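Local coordinates for protein N-acetylgalactosaminyltransferase 7 (Homo sapiens, PDB 6IWR) that belongs to the polypeptide GalNAc-transferase family and pairs a GT-A glycosyltransferase fold with a ricin-type beta-trefoil lectin domain, at residues L519-Q524 with V535-C540. Numbering follows the deposited sequence.
Sequences LMQYDQ and VMITHC
In the ricin-type beta-trefoil lectin domain, a tight hairpin turn meets the end of strand 534-539 through Q524, which pairs with H539 in an antiparallel non-hydrogen-bonded bridge. The CA atoms of Q524 and H539 lie 4.6 Å apart and their side chains diverge. No hydrogen bond passes directly between 519-524 and 535-540, since this pair sits near the end of the ladder of 524-529 with 534-539, whose backbone bonds lie further along, such as M536 with T527. Q524 gives the largest share of the buried surface: its CB sits 3.1 Å from T538 O, and its amide lies against the T538-H539 backbone. The side chain bends sharply at its second torsion (chi2 -100°), and the folded chain brings OE1 to 3.1 Å from I537 CG2, the two side chains crossing at about a right angle. That oxygen is not left to the methyl, because it accepts a hydrogen bond from the backbone N of N493. Q524 NE2 approaches H539 N at 3.3 Å, but both are donors and no bond forms. Within the beta-trefoil, the turn joins strands 519-521 and 524-529, and 534-539 runs antiparallel to the latter. A type II' turn from Q521 to Q524 closes the hairpin, with Q524 N bonded to Q521 O at 2.9 Å and Q521 N to Q524 O. Q521 is extended beyond CG; its OE1 lies 4.0 Å from I537 CD1, while NE2 donates to the carbonyls of N508 and L510. At the more exposed margin, D523 OD2 comes to 3.4 Å from H539 CD2 at the edge of the imidazole, the carboxylate plane turned 49° from the ring. C540 CB rests 3.3 Å from D523 O, and the C540 sulfur forms a disulfide with C525, the residue following Q524.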
loop_
_atom_site.group_PDB
_atom_site.type_symbol
_atom_site.label_atom_id
_atom_site.label_comp_id
_atom_site.label_asym_id
_atom_site.label_seq_id
_atom_site.Cartn_x
_atom_site.Cartn_y
_atom_site.Cartn_z
ATOM N N LEU A 519 -4.799 -18.637 -15.226
ATOM C CA LEU A 519 -5.845 -17.706 -14.816
ATOM C C LEU A 519 -5.168 -16.455 -14.264
ATOM O O LEU A 519 -4.584 -16.488 -13.174
ATOM C CB LEU A 519 -6.750 -18.337 -13.763
ATOM C CG LEU A 519 -8.266 -18.255 -13.945
ATOM C CD1 LEU A 519 -8.924 -18.547 -12.625
ATOM C CD2 LEU A 519 -8.717 -16.907 -14.493
ATOM N N MET A 520 -5.290 -15.351 -14.980
ATOM C CA MET A 520 -4.513 -14.167 -14.688
ATOM C C MET A 520 -5.285 -12.885 -14.441
ATOM O O MET A 520 -6.292 -12.630 -15.055
ATOM C CB MET A 520 -3.534 -13.948 -15.826
ATOM C CG MET A 520 -2.475 -15.023 -15.906
ATOM S SD MET A 520 -1.585 -15.023 -17.448
ATOM C CE MET A 520 -0.486 -13.668 -17.176
ATOM N N GLN A 521 -4.787 -12.088 -13.511
ATOM C CA GLN A 521 -5.162 -10.694 -13.357
ATOM C C GLN A 521 -3.875 -9.918 -13.446
ATOM O O GLN A 521 -2.938 -10.213 -12.734
ATOM C CB GLN A 521 -5.819 -10.451 -12.002
ATOM C CG GLN A 521 -6.182 -9.005 -11.716
ATOM C CD GLN A 521 -7.054 -8.845 -10.496
ATOM O OE1 GLN A 521 -6.567 -8.667 -9.399
ATOM N NE2 GLN A 521 -8.347 -8.903 -10.690
ATOM N N TYR A 522 -3.809 -8.928 -14.318
ATOM C CA TYR A 522 -2.574 -8.173 -14.472
ATOM C C TYR A 522 -1.416 -9.110 -14.827
ATOM O O TYR A 522 -1.467 -9.809 -15.818
ATOM C CB TYR A 522 -2.264 -7.318 -13.239
ATOM C CG TYR A 522 -3.395 -6.467 -12.758
ATOM C CD1 TYR A 522 -4.008 -5.564 -13.594
ATOM C CD2 TYR A 522 -3.837 -6.559 -11.460
ATOM C CE1 TYR A 522 -5.045 -4.784 -13.147
ATOM C CE2 TYR A 522 -4.871 -5.786 -11.012
ATOM C CZ TYR A 522 -5.471 -4.904 -11.860
ATOM O OH TYR A 522 -6.498 -4.130 -11.397
ATOM N N ASP A 523 -0.346 -9.067 -14.056
ATOM C CA ASP A 523 0.787 -9.933 -14.258
ATOM C C ASP A 523 0.735 -11.164 -13.361
ATOM O O ASP A 523 1.603 -12.011 -13.426
ATOM C CB ASP A 523 2.086 -9.147 -14.033
ATOM C CG ASP A 523 2.247 -8.682 -12.603
ATOM O OD1 ASP A 523 1.315 -8.078 -12.056
ATOM O OD2 ASP A 523 3.308 -8.926 -12.014
ATOM N N GLN A 524 -0.278 -11.245 -12.515
ATOM C CA GLN A 524 -0.421 -12.349 -11.581
ATOM C C GLN A 524 -1.231 -13.512 -12.119
ATOM O O GLN A 524 -1.967 -13.373 -13.073
ATOM C CB GLN A 524 -1.023 -11.868 -10.266
ATOM C CG GLN A 524 -0.402 -10.602 -9.707
ATOM C CD GLN A 524 0.597 -10.867 -8.615
ATOM O OE1 GLN A 524 0.241 -11.148 -7.484
ATOM N NE2 GLN A 524 1.853 -10.775 -8.954
ATOM N N VAL A 535 -7.811 -20.091 -3.068
ATOM C CA VAL A 535 -7.204 -19.657 -4.310
ATOM C C VAL A 535 -6.397 -18.409 -4.023
ATOM O O VAL A 535 -6.919 -17.416 -3.503
ATOM C CB VAL A 535 -8.273 -19.393 -5.374
ATOM C CG1 VAL A 535 -7.639 -18.913 -6.660
ATOM C CG2 VAL A 535 -9.059 -20.646 -5.574
ATOM N N MET A 536 -5.131 -18.462 -4.377
ATOM C CA MET A 536 -4.158 -17.437 -4.083
ATOM C C MET A 536 -3.777 -16.738 -5.383
ATOM O O MET A 536 -3.963 -17.282 -6.472
ATOM C CB MET A 536 -2.959 -18.105 -3.411
ATOM C CG MET A 536 -1.838 -17.223 -2.904
ATOM S SD MET A 536 -0.479 -18.304 -2.406
ATOM C CE MET A 536 -0.496 -19.466 -3.771
ATOM N N ILE A 537 -3.267 -15.514 -5.257
ATOM C CA ILE A 537 -2.776 -14.702 -6.369
ATOM C C ILE A 537 -1.276 -14.504 -6.174
ATOM O O ILE A 537 -0.852 -14.054 -5.103
ATOM C CB ILE A 537 -3.479 -13.336 -6.408
ATOM C CG1 ILE A 537 -4.590 -13.300 -7.414
ATOM C CG2 ILE A 537 -2.538 -12.268 -6.901
ATOM C CD1 ILE A 537 -4.633 -11.946 -8.094
ATOM N N THR A 538 -0.468 -14.822 -7.190
ATOM C CA THR A 538 0.974 -14.600 -7.074
ATOM C C THR A 538 1.552 -14.166 -8.396
ATOM O O THR A 538 0.882 -14.181 -9.429
ATOM C CB THR A 538 1.776 -15.839 -6.663
ATOM O OG1 THR A 538 0.899 -16.924 -6.344
ATOM C CG2 THR A 538 2.672 -15.517 -5.488
ATOM N N HIS A 539 2.843 -13.852 -8.356
ATOM C CA HIS A 539 3.561 -13.548 -9.577
ATOM C C HIS A 539 3.742 -14.808 -10.423
ATOM O O HIS A 539 3.943 -15.918 -9.914
ATOM C CB HIS A 539 4.916 -12.913 -9.280
ATOM C CG HIS A 539 5.635 -12.473 -10.515
ATOM N ND1 HIS A 539 6.862 -12.982 -10.887
ATOM C CD2 HIS A 539 5.268 -11.616 -11.498
ATOM C CE1 HIS A 539 7.233 -12.432 -12.031
ATOM N NE2 HIS A 539 6.283 -11.602 -12.424
ATOM N N CYS A 540 3.721 -14.597 -11.736
ATOM C CA CYS A 540 3.482 -15.620 -12.731
ATOM C C CYS A 540 4.652 -15.661 -13.706
ATOM O O CYS A 540 5.181 -14.614 -14.070
ATOM C CB CYS A 540 2.164 -15.308 -13.454
ATOM S SG CYS A 540 1.451 -16.805 -13.994
#